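Local coordinates for protein chinitase A (Streptomyces coelicolor, PDB 3EBV) that probably hydrolyses internal links of chitin as an endochitinase, the chain being the family 18 glycosyl hydrolase domain of a longer protein, at residues Met178-Cys189 and Phe201-Glu211; Gly222-Ala230 and Trp275-Trp283. One frame throughout, in Å; residues are numbered along the deposited sequence.

In the fold
Both contacts belong to the TIM barrel of this family 18 domain and meet at neighbouring parallel strands, 175-179 and 219-224; the Y180 N to G222 O distance of 2.9 Å suggests a hydrogen bond between them, and Y181 packs on P224. Helix 199-210, in contact 1, leads on to the strand that opens contact 2. Both contacts are partly buried, their centres about 20 Å apart. Contact 1 lays that helix against the end of a strand and the excursion that follows it, and ties them with a disulfide and one direct hydrogen bond. Contact 2 has no direct hydrogen bond: one tryptophan packs on a turn, the other on the end of the strand before it, and two waters carry the polar links.

Contact 1: residues Met178-Cys189 and Phe201-Glu211; sequences MQYYNSGTMLGC and FLTALACIQLE
Y180 lies along helix 199-210 and carries much of the contact between 178-189 and 201-211. With CG anti to its carbonyl carbon (chi1 -67°), its ring runs past L202 and L205, and OH comes within 3.4 Å of A206 CA. L202 CD2 presses on Y180 CB at 3.4 Å, while CE of selenomethionine M178 sits over one ring face near its rim. OH is 2.8 Å from a water that probably donates to Q209 OE1. M178 SE lies 3.5 Å from Q209 NE2.

Further along, the F201 ring turns its edge to S183, whose OG is 3.5 Å from CZ. That hydroxyl donates in the carbonyl plane to a lone pair of G184 O. L205 CD2 lies over one face of F201, toward the rim, and also touches CB of selenomethionine M186. G188 lets the backbone come close to A204, and C189 N donates to A204 O (2.9 Å), the direct hydrogen bond between the segments. The C189-C207 disulfide, chi3 85°, then pins the loop covalently to the helix; I208 CG1 packs against the backbone and CB of C189.

Strand 175-179, helix 199-210 and strand 219-224 form a beta-alpha-beta unit of the TIM barrel. Strand 186-187 pairs with strand 193-194, whose Y194 touches F201 and A204. A243 of helix 237-249 meets L202, and L221 of strand 219-224 touches Y180.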
# COMPACT_ATOMS: atom_id res chain seq x y z
N MSE A 178 -2.85 5.00 -1.65
CA MSE A 178 -3.37 5.80 -0.53
C MSE A 178 -4.50 5.07 0.19
O MSE A 178 -5.22 4.26 -0.41
CB MSE A 178 -3.84 7.20 -1.00
CG MSE A 178 -4.31 8.06 0.16
SE MSE A 178 -4.49 9.93 -0.45
CE MSE A 178 -6.12 9.79 -1.47
N GLN A 179 -4.62 5.36 1.50
CA GLN A 179 -5.67 4.77 2.32
C GLN A 179 -6.89 5.72 2.24
O GLN A 179 -6.97 6.75 2.94
CB GLN A 179 -5.20 4.67 3.79
CG GLN A 179 -3.96 3.83 3.97
CD GLN A 179 -3.54 3.81 5.44
OE1 GLN A 179 -4.37 3.63 6.34
NE2 GLN A 179 -2.24 4.01 5.68
N TYR A 180 -7.82 5.37 1.35
CA TYR A 180 -9.03 6.21 1.17
C TYR A 180 -10.08 5.87 2.25
O TYR A 180 -11.25 5.50 1.95
CB TYR A 180 -9.64 6.00 -0.23
CG TYR A 180 -8.78 6.50 -1.37
CD1 TYR A 180 -9.12 7.65 -2.09
CD2 TYR A 180 -7.63 5.80 -1.76
CE1 TYR A 180 -8.35 8.09 -3.18
CE2 TYR A 180 -6.83 6.25 -2.80
CZ TYR A 180 -7.20 7.39 -3.53
OH TYR A 180 -6.39 7.83 -4.56
N TYR A 181 -9.63 5.87 3.51
CA TYR A 181 -10.49 5.38 4.61
C TYR A 181 -9.91 5.83 5.93
O TYR A 181 -8.81 6.39 5.99
CB TYR A 181 -10.63 3.84 4.55
CG TYR A 181 -9.31 3.08 4.55
CD1 TYR A 181 -8.70 2.66 5.75
CD2 TYR A 181 -8.73 2.67 3.36
CE1 TYR A 181 -7.48 1.92 5.72
CE2 TYR A 181 -7.55 1.90 3.33
CZ TYR A 181 -6.94 1.54 4.51
OH TYR A 181 -5.77 0.84 4.45
N ASN A 182 -10.69 5.61 6.99
CA ASN A 182 -10.43 6.24 8.32
C ASN A 182 -10.14 7.72 8.19
O ASN A 182 -9.24 8.27 8.83
CB ASN A 182 -9.25 5.55 9.08
CG ASN A 182 -9.54 4.12 9.43
OD1 ASN A 182 -10.65 3.79 9.87
ND2 ASN A 182 -8.56 3.25 9.22
N SER A 183 -10.93 8.39 7.37
CA SER A 183 -10.65 9.77 6.97
C SER A 183 -11.83 10.72 7.22
O SER A 183 -12.96 10.36 6.91
CB SER A 183 -10.35 9.81 5.45
OG SER A 183 -10.05 11.13 5.05
N GLY A 184 -11.50 11.92 7.70
CA GLY A 184 -12.45 13.02 7.69
C GLY A 184 -12.67 13.47 6.24
O GLY A 184 -12.03 12.97 5.28
N THR A 185 -13.55 14.45 6.07
CA THR A 185 -13.77 14.99 4.72
C THR A 185 -12.48 15.63 4.21
O THR A 185 -11.61 16.09 4.98
CB THR A 185 -14.94 16.00 4.67
OG1 THR A 185 -14.66 17.06 5.58
CG2 THR A 185 -16.28 15.32 5.02
N MSE A 186 -12.34 15.61 2.88
CA MSE A 186 -11.15 16.07 2.21
C MSE A 186 -11.50 16.85 0.96
O MSE A 186 -12.59 16.67 0.42
CB MSE A 186 -10.32 14.85 1.78
CG MSE A 186 -9.75 14.06 2.96
SE MSE A 186 -8.25 15.04 3.76
CE MSE A 186 -8.53 14.51 5.65
N LEU A 187 -10.57 17.67 0.47
CA LEU A 187 -10.80 18.37 -0.81
C LEU A 187 -10.43 17.45 -1.98
O LEU A 187 -9.42 16.69 -1.90
CB LEU A 187 -9.97 19.65 -0.91
CG LEU A 187 -10.23 20.64 0.21
CD1 LEU A 187 -9.38 21.87 -0.06
CD2 LEU A 187 -11.69 21.05 0.19
N GLY A 188 -11.18 17.52 -3.07
CA GLY A 188 -10.76 16.86 -4.30
C GLY A 188 -9.95 17.79 -5.19
O GLY A 188 -9.67 18.94 -4.80
N CYS A 189 -9.56 17.29 -6.37
CA CYS A 189 -8.72 18.15 -7.23
C CYS A 189 -9.45 19.37 -7.76
O CYS A 189 -8.84 20.33 -8.26
CB CYS A 189 -8.16 17.35 -8.41
SG CYS A 189 -9.50 16.76 -9.49
N PHE A 201 -15.21 10.33 -3.51
CA PHE A 201 -14.00 10.47 -2.66
C PHE A 201 -12.84 9.77 -3.33
O PHE A 201 -11.71 10.30 -3.32
CB PHE A 201 -14.29 9.79 -1.34
CG PHE A 201 -13.32 10.11 -0.20
CD1 PHE A 201 -13.33 11.35 0.44
CD2 PHE A 201 -12.45 9.11 0.24
CE1 PHE A 201 -12.47 11.58 1.55
CE2 PHE A 201 -11.60 9.35 1.36
CZ PHE A 201 -11.60 10.54 2.00
N LEU A 202 -13.08 8.61 -3.93
CA LEU A 202 -12.01 7.89 -4.62
C LEU A 202 -11.52 8.66 -5.83
O LEU A 202 -10.32 8.88 -6.03
CB LEU A 202 -12.45 6.48 -5.01
CG LEU A 202 -13.02 5.64 -3.85
CD1 LEU A 202 -13.39 4.25 -4.31
CD2 LEU A 202 -12.01 5.56 -2.68
N THR A 203 -12.46 9.05 -6.70
CA THR A 203 -12.03 9.65 -7.97
C THR A 203 -11.47 11.06 -7.82
O THR A 203 -10.46 11.39 -8.47
CB THR A 203 -13.20 9.64 -9.01
OG1 THR A 203 -14.31 10.37 -8.45
CG2 THR A 203 -13.64 8.22 -9.31
N ALA A 204 -12.13 11.89 -7.01
CA ALA A 204 -11.69 13.26 -6.83
C ALA A 204 -10.36 13.41 -6.09
O ALA A 204 -9.61 14.37 -6.34
CB ALA A 204 -12.80 14.10 -6.18
N LEU A 205 -10.10 12.50 -5.14
CA LEU A 205 -8.81 12.55 -4.45
C LEU A 205 -7.72 11.87 -5.28
O LEU A 205 -6.58 12.36 -5.27
CB LEU A 205 -8.92 11.88 -3.06
CG LEU A 205 -9.43 12.81 -1.95
CD1 LEU A 205 -10.82 13.36 -2.19
CD2 LEU A 205 -9.41 12.04 -0.62
N ALA A 206 -8.02 10.76 -5.98
CA ALA A 206 -7.03 10.17 -6.90
C ALA A 206 -6.61 11.19 -7.96
O ALA A 206 -5.43 11.26 -8.33
CB ALA A 206 -7.56 8.92 -7.54
N CYS A 207 -7.55 12.00 -8.40
CA CYS A 207 -7.26 13.06 -9.39
C CYS A 207 -6.13 14.00 -8.92
O CYS A 207 -5.34 14.49 -9.74
CB CYS A 207 -8.58 13.85 -9.56
SG CYS A 207 -8.48 15.31 -10.61
N ILE A 208 -6.04 14.30 -7.63
CA ILE A 208 -4.99 15.21 -7.16
C ILE A 208 -3.62 14.57 -7.50
O ILE A 208 -2.68 15.28 -7.90
CB ILE A 208 -5.07 15.44 -5.62
CG1 ILE A 208 -6.42 16.03 -5.21
CG2 ILE A 208 -3.94 16.34 -5.14
CD1 ILE A 208 -6.61 16.02 -3.70
N GLN A 209 -3.50 13.25 -7.29
CA GLN A 209 -2.24 12.54 -7.62
C GLN A 209 -1.99 12.50 -9.13
O GLN A 209 -0.86 12.77 -9.59
CB GLN A 209 -2.30 11.13 -7.04
CG GLN A 209 -2.34 11.16 -5.52
CD GLN A 209 -2.64 9.82 -4.88
OE1 GLN A 209 -2.20 8.78 -5.36
NE2 GLN A 209 -3.39 9.86 -3.79
N LEU A 210 -3.04 12.17 -9.89
CA LEU A 210 -2.94 12.01 -11.35
C LEU A 210 -2.64 13.32 -12.06
O LEU A 210 -2.04 13.30 -13.15
CB LEU A 210 -4.18 11.33 -11.93
CG LEU A 210 -4.46 9.91 -11.40
CD1 LEU A 210 -5.94 9.54 -11.54
CD2 LEU A 210 -3.53 8.92 -12.15
N GLU A 211 -3.11 14.43 -11.49
CA GLU A 211 -2.84 15.77 -12.05
C GLU A 211 -1.61 16.41 -11.41
O GLU A 211 -1.22 17.52 -11.83
CB GLU A 211 -4.08 16.69 -11.89
CG GLU A 211 -5.30 16.18 -12.64
CD GLU A 211 -6.49 17.16 -12.59
OE1 GLU A 211 -6.48 18.09 -11.72
OE2 GLU A 211 -7.42 16.96 -13.41
O HOH W 1 -3.81 6.74 -4.36

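Contact 2: residues Gly222-Ala230 and Trp275-Trp283; sequences GLPASTRAA and WDATAGNAW
The backbones of 222-230 and 275-283 come nearest at A225 and D276, 5.1 Å between CA atoms, where the chain leaving strand 222-224 enters a type I turn, S226 to A229, beside the end of helix 273-278. W275 is the main side chain here: its CG stands anti to the carbonyl carbon (chi1 -72°), and the indole lies against that turn. Two CH-pi contacts fall on one face. A229 CA sits 3.8 Å from the centroid of the five-membered ring, and R228 CB is 4.1 Å from that of the six-membered ring. R228 runs extended from CG to NE, crossing the indole at about a right angle, with its guanidinium plane 23° from the ring plane. A229 CB touches W275 CD1 at 3.5 Å.

S226 OG accepts from R228 N in an ST turn, its chi1 of 75° placing it between the backbone N and the carbonyl carbon. It also lies 2.6 Å from a water that donates to W275 O. A225 CB packs on the D276 backbone, 3.6 Å from its N. W283 brings one face under A225 CA, and its NE1 donates to a second water, which in turn donates to P224 O at 2.8 Å; L223 CB also touches the same indole. Between the tryptophans a Schellman motif with G280 as C-prime ends the first helix and turns the chain toward the next.

D276 OD2 hydrogen-bonds to the hydroxyls of S284 and Y30. The contact joins the chain just past strand 219-224 to the two helices after strand 267-271, where the barrel closes onto strand 6-12. L223 and A225 bond through their backbones to strand 267-271, while V240 of helix 237-249 and V7 pack on W283.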
# COMPACT_ATOMS: atom_id res chain seq x y z
N GLY A 222 -6.70 2.44 -2.33
CA GLY A 222 -6.66 1.57 -1.12
C GLY A 222 -7.96 1.71 -0.31
O GLY A 222 -8.36 2.80 0.04
N LEU A 223 -8.57 0.55 -0.02
CA LEU A 223 -9.86 0.52 0.70
C LEU A 223 -9.82 -0.55 1.79
O LEU A 223 -9.03 -1.50 1.72
CB LEU A 223 -11.00 0.13 -0.26
CG LEU A 223 -11.66 1.20 -1.15
CD1 LEU A 223 -12.18 2.35 -0.31
CD2 LEU A 223 -10.66 1.69 -2.26
N PRO A 224 -10.73 -0.44 2.78
CA PRO A 224 -10.87 -1.54 3.76
C PRO A 224 -11.52 -2.75 3.07
O PRO A 224 -12.46 -2.58 2.24
CB PRO A 224 -11.84 -0.96 4.83
CG PRO A 224 -11.86 0.55 4.58
CD PRO A 224 -11.71 0.61 3.04
N ALA A 225 -11.11 -3.96 3.45
CA ALA A 225 -11.67 -5.16 2.83
C ALA A 225 -13.14 -5.41 3.19
O ALA A 225 -13.84 -6.13 2.47
CB ALA A 225 -10.84 -6.40 3.21
N SER A 226 -13.53 -4.92 4.36
CA SER A 226 -14.86 -5.15 4.94
C SER A 226 -15.13 -4.06 5.97
O SER A 226 -14.23 -3.27 6.30
CB SER A 226 -14.87 -6.52 5.66
OG SER A 226 -14.17 -6.43 6.89
N THR A 227 -16.36 -4.00 6.52
CA THR A 227 -16.63 -3.01 7.57
C THR A 227 -15.88 -3.31 8.87
O THR A 227 -15.73 -2.42 9.74
CB THR A 227 -18.15 -2.90 7.92
OG1 THR A 227 -18.63 -4.22 8.20
CG2 THR A 227 -18.92 -2.30 6.73
N ARG A 228 -15.36 -4.54 8.98
CA ARG A 228 -14.57 -4.92 10.19
C ARG A 228 -13.14 -4.39 10.13
O ARG A 228 -12.44 -4.33 11.14
CB ARG A 228 -14.60 -6.42 10.44
CG ARG A 228 -15.99 -6.96 10.71
CD ARG A 228 -15.92 -8.44 11.07
NE ARG A 228 -17.22 -9.07 10.94
CZ ARG A 228 -18.14 -9.12 11.90
NH1 ARG A 228 -17.89 -8.59 13.10
NH2 ARG A 228 -19.31 -9.71 11.67
N ALA A 229 -12.71 -4.00 8.93
CA ALA A 229 -11.28 -3.70 8.67
C ALA A 229 -10.88 -2.26 8.97
O ALA A 229 -9.70 -1.94 8.94
CB ALA A 229 -10.92 -4.06 7.21
N ALA A 230 -11.87 -1.38 9.16
CA ALA A 230 -11.60 0.03 9.40
C ALA A 230 -12.78 0.66 10.14
O ALA A 230 -13.89 0.11 10.07
CB ALA A 230 -11.36 0.77 8.05
N TRP A 275 -8.85 -9.77 6.83
CA TRP A 275 -10.24 -9.34 6.90
C TRP A 275 -11.00 -9.75 5.63
O TRP A 275 -12.18 -10.12 5.70
CB TRP A 275 -10.35 -7.84 7.13
CG TRP A 275 -9.97 -7.39 8.50
CD1 TRP A 275 -9.00 -6.49 8.82
CD2 TRP A 275 -10.56 -7.80 9.74
NE1 TRP A 275 -8.94 -6.29 10.18
CE2 TRP A 275 -9.88 -7.10 10.78
CE3 TRP A 275 -11.61 -8.67 10.07
CZ2 TRP A 275 -10.20 -7.26 12.15
CZ3 TRP A 275 -11.92 -8.86 11.45
CH2 TRP A 275 -11.23 -8.14 12.46
N ASP A 276 -10.32 -9.76 4.47
CA ASP A 276 -10.97 -10.23 3.23
C ASP A 276 -11.45 -11.69 3.41
O ASP A 276 -12.59 -12.03 3.08
CB ASP A 276 -9.93 -10.07 2.08
CG ASP A 276 -10.43 -10.45 0.67
OD1 ASP A 276 -11.60 -10.20 0.32
OD2 ASP A 276 -9.53 -10.98 -0.06
N ALA A 277 -10.59 -12.51 4.02
CA ALA A 277 -10.89 -13.95 4.25
C ALA A 277 -12.06 -14.10 5.22
O ALA A 277 -12.95 -14.95 4.99
CB ALA A 277 -9.67 -14.66 4.78
N THR A 278 -12.06 -13.31 6.30
CA THR A 278 -13.21 -13.32 7.22
C THR A 278 -14.51 -13.05 6.47
O THR A 278 -15.58 -13.63 6.78
CB THR A 278 -12.97 -12.34 8.38
OG1 THR A 278 -11.94 -12.90 9.21
CG2 THR A 278 -14.28 -12.09 9.18
N ALA A 279 -14.42 -12.18 5.45
CA ALA A 279 -15.59 -11.79 4.64
C ALA A 279 -15.70 -12.62 3.36
O ALA A 279 -16.27 -12.14 2.36
CB ALA A 279 -15.54 -10.26 4.32
N GLY A 280 -15.20 -13.85 3.35
CA GLY A 280 -15.45 -14.79 2.23
C GLY A 280 -14.73 -14.47 0.94
O GLY A 280 -15.10 -14.97 -0.12
N ASN A 281 -13.70 -13.61 1.06
CA ASN A 281 -12.92 -13.16 -0.13
C ASN A 281 -13.81 -12.41 -1.13
O ASN A 281 -13.46 -12.37 -2.33
CB ASN A 281 -12.16 -14.31 -0.78
CG ASN A 281 -11.12 -14.90 0.14
OD1 ASN A 281 -10.54 -14.18 0.96
ND2 ASN A 281 -10.86 -16.20 -0.01
N ALA A 282 -14.93 -11.85 -0.68
CA ALA A 282 -15.82 -11.11 -1.60
C ALA A 282 -15.07 -9.93 -2.23
O ALA A 282 -15.18 -9.70 -3.46
CB ALA A 282 -17.05 -10.63 -0.86
N TRP A 283 -14.30 -9.21 -1.44
CA TRP A 283 -13.64 -8.00 -1.98
C TRP A 283 -12.62 -8.41 -3.04
O TRP A 283 -12.65 -7.88 -4.18
CB TRP A 283 -13.00 -7.20 -0.83
CG TRP A 283 -12.57 -5.79 -1.18
CD1 TRP A 283 -13.25 -4.65 -0.91
CD2 TRP A 283 -11.34 -5.41 -1.82
NE1 TRP A 283 -12.54 -3.54 -1.37
CE2 TRP A 283 -11.37 -3.98 -1.94
CE3 TRP A 283 -10.25 -6.11 -2.36
CZ2 TRP A 283 -10.31 -3.26 -2.52
CZ3 TRP A 283 -9.19 -5.41 -2.93
CH2 TRP A 283 -9.24 -3.99 -3.04
O HOH W 2 -13.93 -1.37 0.16
O HOH W 3 -14.07 -8.99 7.56